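Local coordinates for phosphoribosylglycinamide synthetase (Anaerococcus prevotii, PDB 4DIM), which probably acts as an ATP-dependent ligase of the ATP-grasp family, binding ATP and a metal ion, at residues A249-D263 with I273-L285. Residues are numbered along the deposited sequence; the frame is centred on the assembly and turned at random.
Sequences AIKALGLNNCAVNVD and IIELTGRVGANCL
The amide of Asn261 and the guanidinium of Arg279 meet obliquely, ND2 lying 4.3 Å from NH2, where strands 258-263 and 273-277 pair as an antiparallel beta hairpin at one margin of this ATP-grasp protein's large sheet. Thr277 CG2 sits 3.3 Å above one face of the guanidinium, offset toward its rim. NH2 donates to Val280 O, which lies nearly in the guanidinium plane although the donor stands above that carbonyl's plane; NE forms a salt bridge with Asp81, which also hydrogen-bonds Thr277 OG1. Held by both bonds, the group probably rotates little. The Asn261 amide, with CG anti to the backbone N (chi1 179°), brings OD1 to 3.3 Å from Gly281 CA; Gln199 binds both OD1 and Gly281 N.

The hairpin's register follows from the reciprocal, nearly straight N-H to O bonds between Asn261 and Thr277 (169° and 170° at the hydrogens). Two residue pairs further, Asp263 N donates to Glu275 O, but Asp263 O receives Ile274 N at 2.7 Å and Glu275 N only weakly, a classic beta bulge. The nearly perpendicular carboxylates stay apart, Asp263 OD2 lying 5.3 Å from Glu275 OE2; the salt bridge of Glu275 to Lys110 probably offsets some like charge.

On the face bearing Val260, Val262 and Leu276, the strand axis passes 10.3 Å from helix 249-253. Leu276 bridges that gap: CD1 lies 3.7 Å from Ala249 CB and touches Val262 CG2, whereas CD2 meets Leu253 and Val260. Beyond the strand, Gly278 centres an inverse gamma turn; Leu255 CD2 lies 3.6 Å from both Gly278 CA and Leu276 CD2.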
ATOM      1  N   ALA A 249     -12.286 -11.359   0.299  1.00 77.77           N
ATOM      2  CA  ALA A 249     -12.204 -10.136  -0.525  1.00 75.08           C
ATOM      3  C   ALA A 249     -11.450 -10.369  -1.797  1.00 79.61           C
ATOM      4  O   ALA A 249     -11.824  -9.873  -2.852  1.00 81.41           O
ATOM      5  CB  ALA A 249     -11.510  -9.065   0.248  1.00 72.53           C
ATOM      6  N   ILE A 250     -10.352 -11.087  -1.691  1.00 74.84           N
ATOM      7  CA  ILE A 250      -9.542 -11.424  -2.850  1.00 73.91           C
ATOM      8  C   ILE A 250     -10.402 -12.105  -3.868  1.00 78.54           C
ATOM      9  O   ILE A 250     -10.359 -11.742  -5.043  1.00 79.82           O
ATOM     10  CB  ILE A 250      -8.329 -12.296  -2.424  1.00 75.44           C
ATOM     11  CG1 ILE A 250      -7.236 -11.375  -1.791  1.00 72.24           C
ATOM     12  CG2 ILE A 250      -7.771 -13.076  -3.605  1.00 76.19           C
ATOM     13  CD1 ILE A 250      -6.272 -12.079  -0.943  1.00 81.46           C
ATOM     14  N   LYS A 251     -11.203 -13.052  -3.425  1.00 77.30           N
ATOM     15  CA  LYS A 251     -12.077 -13.796  -4.323  1.00 81.24           C
ATOM     16  C   LYS A 251     -13.303 -12.952  -4.728  1.00 87.61           C
ATOM     17  O   LYS A 251     -13.579 -12.895  -5.924  1.00 89.46           O
ATOM     18  CB  LYS A 251     -12.493 -15.139  -3.732  1.00 86.27           C
ATOM     19  CG  LYS A 251     -12.865 -16.160  -4.833  1.00107.09           C
ATOM     20  CD  LYS A 251     -12.427 -17.627  -4.541  1.00115.68           C
ATOM     21  CE  LYS A 251     -12.105 -18.427  -5.798  1.00118.78           C
ATOM     22  NZ  LYS A 251     -13.328 -18.895  -6.534  1.00127.76           N
ATOM     23  N   ALA A 252     -13.947 -12.197  -3.793  1.00 84.18           N
ATOM     24  CA  ALA A 252     -15.086 -11.280  -4.119  1.00 85.11           C
ATOM     25  C   ALA A 252     -14.767 -10.319  -5.284  1.00 94.15           C
ATOM     26  O   ALA A 252     -15.633 -10.017  -6.109  1.00 99.13           O
ATOM     27  CB  ALA A 252     -15.492 -10.448  -2.898  1.00 83.62           C
ATOM     28  N   LEU A 253     -13.528  -9.860  -5.342  1.00 89.97           N
ATOM     29  CA  LEU A 253     -13.029  -8.938  -6.346  1.00 89.81           C
ATOM     30  C   LEU A 253     -12.275  -9.610  -7.514  1.00 94.11           C
ATOM     31  O   LEU A 253     -11.981  -8.924  -8.492  1.00 95.44           O
ATOM     32  CB  LEU A 253     -12.097  -7.961  -5.638  1.00 87.19           C
ATOM     33  CG  LEU A 253     -12.757  -7.078  -4.599  1.00 91.50           C
ATOM     34  CD1 LEU A 253     -11.720  -6.433  -3.761  1.00 89.36           C
ATOM     35  CD2 LEU A 253     -13.623  -6.014  -5.248  1.00 95.55           C
ATOM     36  N   GLY A 254     -11.952 -10.898  -7.414  1.00 89.96           N
ATOM     37  CA  GLY A 254     -11.281 -11.619  -8.489  1.00 91.06           C
ATOM     38  C   GLY A 254      -9.812 -11.295  -8.689  1.00 93.28           C
ATOM     39  O   GLY A 254      -9.313 -11.366  -9.819  1.00 93.56           O
ATOM     40  N   LEU A 255      -9.095 -10.972  -7.595  1.00 86.43           N
ATOM     41  CA  LEU A 255      -7.685 -10.675  -7.708  1.00 85.97           C
ATOM     42  C   LEU A 255      -6.884 -11.944  -7.885  1.00 90.17           C
ATOM     43  O   LEU A 255      -7.194 -12.936  -7.238  1.00 92.31           O
ATOM     44  CB  LEU A 255      -7.155  -9.928  -6.487  1.00 84.58           C
ATOM     45  CG  LEU A 255      -7.424  -8.442  -6.422  1.00 90.81           C
ATOM     46  CD1 LEU A 255      -8.781  -8.193  -5.880  1.00 93.69           C
ATOM     47  CD2 LEU A 255      -6.466  -7.772  -5.494  1.00 93.80           C
ATOM     48  N   ASN A 256      -5.828 -11.916  -8.718  1.00 85.38           N
ATOM     49  CA  ASN A 256      -4.964 -13.073  -8.872  1.00 86.18           C
ATOM     50  C   ASN A 256      -3.581 -12.682  -9.389  1.00 89.20           C
ATOM     51  O   ASN A 256      -3.411 -11.614  -9.967  1.00 87.91           O
ATOM     52  CB  ASN A 256      -5.617 -14.081  -9.810  1.00 90.64           C
ATOM     53  CG  ASN A 256      -4.988 -15.443  -9.800  1.00101.77           C
ATOM     54  OD1 ASN A 256      -4.398 -15.863  -8.803  1.00100.35           O
ATOM     55  ND2 ASN A 256      -5.035 -16.140 -10.926  1.00 89.18           N
ATOM     56  N   ASN A 257      -2.586 -13.535  -9.127  1.00 86.67           N
ATOM     57  CA  ASN A 257      -1.217 -13.400  -9.619  1.00 86.51           C
ATOM     58  C   ASN A 257      -0.679 -11.995  -9.338  1.00 87.11           C
ATOM     59  O   ASN A 257      -0.085 -11.313 -10.195  1.00 86.75           O
ATOM     60  CB  ASN A 257      -1.157 -13.721 -11.100  1.00 91.21           C
ATOM     61  CG  ASN A 257      -1.622 -15.126 -11.471  1.00103.07           C
ATOM     62  OD1 ASN A 257      -1.510 -16.069 -10.693  1.00 92.33           O
ATOM     63  ND2 ASN A 257      -2.085 -15.314 -12.702  1.00 99.30           N
ATOM     64  N   CYS A 258      -0.898 -11.588  -8.102  1.00 79.85           N
ATOM     65  CA  CYS A 258      -0.507 -10.290  -7.613  1.00 76.69           C
ATOM     66  C   CYS A 258      -0.276 -10.337  -6.143  1.00 75.90           C
ATOM     67  O   CYS A 258      -0.837 -11.174  -5.441  1.00 69.75           O
ATOM     68  CB  CYS A 258      -1.568  -9.239  -7.954  1.00 77.40           C
ATOM     69  SG  CYS A 258      -3.183  -9.507  -7.170  1.00 81.69           S
ATOM     70  N   ALA A 259       0.554  -9.377  -5.676  1.00 75.33           N
ATOM     71  CA  ALA A 259       0.764  -9.107  -4.254  1.00 72.77           C
ATOM     72  C   ALA A 259      -0.383  -8.192  -3.890  1.00 75.29           C
ATOM     73  O   ALA A 259      -0.890  -7.504  -4.770  1.00 77.37           O
ATOM     74  CB  ALA A 259       2.122  -8.455  -4.040  1.00 72.63           C
ATOM     75  N   VAL A 260      -0.858  -8.238  -2.682  1.00 71.12           N
ATOM     76  CA  VAL A 260      -2.025  -7.451  -2.244  1.00 70.76           C
ATOM     77  C   VAL A 260      -1.718  -6.649  -0.989  1.00 73.66           C
ATOM     78  O   VAL A 260      -1.003  -7.088  -0.084  1.00 72.40           O
ATOM     79  CB  VAL A 260      -3.230  -8.414  -1.993  1.00 75.69           C
ATOM     80  CG1 VAL A 260      -4.460  -7.681  -1.442  1.00 73.58           C
ATOM     81  CG2 VAL A 260      -3.570  -9.216  -3.263  1.00 77.54           C
ATOM     82  N   ASN A 261      -2.297  -5.469  -0.954  1.00 72.34           N
ATOM     83  CA  ASN A 261      -2.165  -4.484   0.106  1.00 71.30           C
ATOM     84  C   ASN A 261      -3.541  -4.117   0.570  1.00 73.47           C
ATOM     85  O   ASN A 261      -4.363  -3.803  -0.268  1.00 73.65           O
ATOM     86  CB  ASN A 261      -1.431  -3.244  -0.421  1.00 71.16           C
ATOM     87  CG  ASN A 261      -1.274  -2.176   0.629  1.00 81.55           C
ATOM     88  OD1 ASN A 261      -0.545  -2.346   1.596  1.00 70.03           O
ATOM     89  ND2 ASN A 261      -2.077  -1.153   0.570  1.00 76.44           N
ATOM     90  N   VAL A 262      -3.796  -4.233   1.869  1.00 69.62           N
ATOM     91  CA  VAL A 262      -5.085  -4.020   2.515  1.00 70.84           C
ATOM     92  C   VAL A 262      -5.013  -3.055   3.739  1.00 75.80           C
ATOM     93  O   VAL A 262      -4.040  -3.064   4.521  1.00 70.71           O
ATOM     94  CB  VAL A 262      -5.688  -5.370   2.990  1.00 74.68           C
ATOM     95  CG1 VAL A 262      -7.191  -5.247   3.171  1.00 74.27           C
ATOM     96  CG2 VAL A 262      -5.352  -6.496   2.011  1.00 76.12           C
ATOM     97  N   ASP A 263      -6.085  -2.232   3.874  1.00 75.95           N
ATOM     98  CA  ASP A 263      -6.319  -1.314   4.986  1.00 77.00           C
ATOM     99  C   ASP A 263      -7.511  -1.871   5.714  1.00 77.31           C
ATOM    100  O   ASP A 263      -8.597  -1.983   5.135  1.00 77.21           O
ATOM    101  CB  ASP A 263      -6.579   0.145   4.527  1.00 81.24           C
ATOM    102  CG  ASP A 263      -5.492   0.819   3.708  1.00100.58           C
ATOM    103  OD1 ASP A 263      -4.293   0.543   3.961  1.00101.32           O
ATOM    104  OD2 ASP A 263      -5.831   1.720   2.903  1.00114.18           O
ATOM    105  N   ILE A 273     -12.676  -4.393   5.959  1.00 80.01           N
ATOM    106  CA  ILE A 273     -11.764  -3.955   4.911  1.00 78.37           C
ATOM    107  C   ILE A 273     -12.166  -2.601   4.478  1.00 83.51           C
ATOM    108  O   ILE A 273     -13.268  -2.438   3.956  1.00 84.57           O
ATOM    109  CB  ILE A 273     -11.793  -4.936   3.716  1.00 82.64           C
ATOM    110  CG1 ILE A 273     -11.318  -6.329   4.163  1.00 82.08           C
ATOM    111  CG2 ILE A 273     -10.956  -4.380   2.519  1.00 85.33           C
ATOM    112  CD1 ILE A 273     -11.299  -7.255   3.222  1.00 86.01           C
ATOM    113  N   ILE A 274     -11.252  -1.630   4.592  1.00 80.95           N
ATOM    114  CA  ILE A 274     -11.493  -0.268   4.096  1.00 80.60           C
ATOM    115  C   ILE A 274     -11.086  -0.167   2.607  1.00 83.54           C
ATOM    116  O   ILE A 274     -11.895   0.242   1.805  1.00 85.39           O
ATOM    117  CB  ILE A 274     -10.731   0.785   4.928  1.00 81.88           C
ATOM    118  CG1 ILE A 274     -11.093   0.704   6.401  1.00 82.41           C
ATOM    119  CG2 ILE A 274     -11.020   2.180   4.379  1.00 83.01           C
ATOM    120  CD1 ILE A 274      -9.894   1.153   7.289  1.00 90.58           C
ATOM    121  N   GLU A 275      -9.826  -0.485   2.286  1.00 78.41           N
ATOM    122  CA  GLU A 275      -9.234  -0.429   0.947  1.00 78.64           C
ATOM    123  C   GLU A 275      -8.469  -1.732   0.654  1.00 81.41           C
ATOM    124  O   GLU A 275      -7.916  -2.340   1.561  1.00 80.09           O
ATOM    125  CB  GLU A 275      -8.253   0.771   0.769  1.00 80.23           C
ATOM    126  CG  GLU A 275      -8.668   2.142   1.267  1.00 94.66           C
ATOM    127  CD  GLU A 275      -9.816   2.832   0.537  1.00137.86           C
ATOM    128  OE1 GLU A 275     -10.310   2.279  -0.477  1.00137.76           O
ATOM    129  OE2 GLU A 275     -10.215   3.939   0.976  1.00134.35           O
ATOM    130  N   LEU A 276      -8.407  -2.116  -0.616  1.00 79.35           N
ATOM    131  CA  LEU A 276      -7.712  -3.312  -1.089  1.00 79.13           C
ATOM    132  C   LEU A 276      -7.177  -3.066  -2.504  1.00 83.31           C
ATOM    133  O   LEU A 276      -7.959  -2.785  -3.407  1.00 83.80           O
ATOM    134  CB  LEU A 276      -8.660  -4.517  -1.074  1.00 80.86           C
ATOM    135  CG  LEU A 276      -7.938  -5.882  -1.175  1.00 88.35           C
ATOM    136  CD1 LEU A 276      -8.487  -6.923  -0.166  1.00 89.82           C
ATOM    137  CD2 LEU A 276      -7.988  -6.450  -2.561  1.00 93.10           C
ATOM    138  N   THR A 277      -5.865  -3.203  -2.718  1.00 78.89           N
ATOM    139  CA  THR A 277      -5.274  -2.994  -4.051  1.00 78.19           C
ATOM    140  C   THR A 277      -4.398  -4.222  -4.428  1.00 80.09           C
ATOM    141  O   THR A 277      -3.773  -4.802  -3.568  1.00 80.92           O
ATOM    142  CB  THR A 277      -4.556  -1.638  -4.107  1.00 81.64           C
ATOM    143  OG1 THR A 277      -3.772  -1.523  -5.280  1.00 87.63           O
ATOM    144  CG2 THR A 277      -3.682  -1.384  -2.954  1.00 81.77           C
ATOM    145  N   GLY A 278      -4.359  -4.596  -5.707  1.00 76.54           N
ATOM    146  CA  GLY A 278      -3.556  -5.718  -6.187  1.00 76.38           C
ATOM    147  C   GLY A 278      -2.095  -5.402  -6.445  1.00 81.68           C
ATOM    148  O   GLY A 278      -1.559  -5.756  -7.492  1.00 84.54           O
ATOM    149  N   ARG A 279      -1.428  -4.747  -5.491  1.00 76.92           N
ATOM    150  CA  ARG A 279       0.011  -4.526  -5.507  1.00 75.61           C
ATOM    151  C   ARG A 279       0.544  -4.440  -4.027  1.00 77.52           C
ATOM    152  O   ARG A 279      -0.213  -4.300  -3.058  1.00 74.09           O
ATOM    153  CB  ARG A 279       0.422  -3.324  -6.365  1.00 76.42           C
ATOM    154  CG  ARG A 279      -0.300  -2.016  -6.106  1.00 85.04           C
ATOM    155  CD  ARG A 279       0.307  -1.265  -4.965  1.00 78.59           C
ATOM    156  NE  ARG A 279      -0.565  -0.186  -4.496  1.00 87.07           N
ATOM    157  CZ  ARG A 279      -0.407   0.471  -3.349  1.00 89.57           C
ATOM    158  NH1 ARG A 279      -1.245   1.431  -3.006  1.00 85.38           N
ATOM    159  NH2 ARG A 279       0.583   0.165  -2.533  1.00 75.46           N
ATOM    160  N   VAL A 280       1.847  -4.597  -3.890  1.00 73.11           N
ATOM    161  CA  VAL A 280       2.500  -4.564  -2.601  1.00 70.53           C
ATOM    162  C   VAL A 280       2.448  -3.179  -1.999  1.00 72.56           C
ATOM    163  O   VAL A 280       2.591  -2.202  -2.695  1.00 71.10           O
ATOM    164  CB  VAL A 280       3.964  -5.067  -2.719  1.00 74.11           C
ATOM    165  CG1 VAL A 280       4.853  -4.059  -3.461  1.00 71.91           C
ATOM    166  CG2 VAL A 280       4.533  -5.404  -1.350  1.00 73.70           C
ATOM    167  N   GLY A 281       2.347  -3.113  -0.684  1.00 70.98           N
ATOM    168  CA  GLY A 281       2.292  -1.848   0.029  1.00 70.26           C
ATOM    169  C   GLY A 281       3.588  -1.087   0.031  1.00 75.42           C
ATOM    170  O   GLY A 281       4.634  -1.634  -0.283  1.00 75.26           O
ATOM    171  N   ALA A 282       3.521   0.203   0.348  1.00 75.19           N
ATOM    172  CA  ALA A 282       4.718   1.050   0.362  1.00 74.25           C
ATOM    173  C   ALA A 282       5.302   1.084   1.736  1.00 78.30           C
ATOM    174  O   ALA A 282       4.895   0.308   2.577  1.00 78.93           O
ATOM    175  CB  ALA A 282       4.360   2.451  -0.084  1.00 74.92           C
ATOM    176  N   ASN A 283       6.283   1.962   1.946  1.00 76.78           N
ATOM    177  CA  ASN A 283       6.852   2.326   3.230  1.00 77.80           C
ATOM    178  C   ASN A 283       7.458   1.182   3.976  1.00 83.40           C
ATOM    179  O   ASN A 283       7.225   1.033   5.176  1.00 84.47           O
ATOM    180  CB  ASN A 283       5.765   2.997   4.080  1.00 78.87           C
ATOM    181  CG  ASN A 283       5.050   4.090   3.344  1.00100.44           C
ATOM    182  OD1 ASN A 283       3.812   4.111   3.266  1.00102.09           O
ATOM    183  ND2 ASN A 283       5.809   4.995   2.751  1.00 89.61           N
ATOM    184  N   CYS A 284       8.251   0.389   3.254  1.00 80.27           N
ATOM    185  CA  CYS A 284       9.005  -0.770   3.727  1.00 79.34           C
ATOM    186  C   CYS A 284       8.150  -1.976   4.051  1.00 75.34           C
ATOM    187  O   CYS A 284       8.670  -2.953   4.596  1.00 75.29           O
ATOM    188  CB  CYS A 284       9.904  -0.390   4.895  1.00 82.02           C
ATOM    189  SG  CYS A 284      10.949   1.049   4.541  1.00 88.30           S
ATOM    190  N   LEU A 285       6.904  -2.004   3.621  1.00 67.33           N
ATOM    191  CA  LEU A 285       6.122  -3.212   3.867  1.00 66.22           C
ATOM    192  C   LEU A 285       6.696  -4.453   3.133  1.00 73.24           C
ATOM    193  O   LEU A 285       6.713  -5.503   3.749  1.00 75.85           O
ATOM    194  CB  LEU A 285       4.656  -3.017   3.556  1.00 64.68           C
ATOM    195  CG  LEU A 285       3.957  -2.119   4.589  1.00 68.33           C
ATOM    196  CD1 LEU A 285       2.683  -1.542   4.070  1.00 68.44           C
ATOM    197  CD2 LEU A 285       3.589  -2.907   5.851  1.00 71.14           C
TER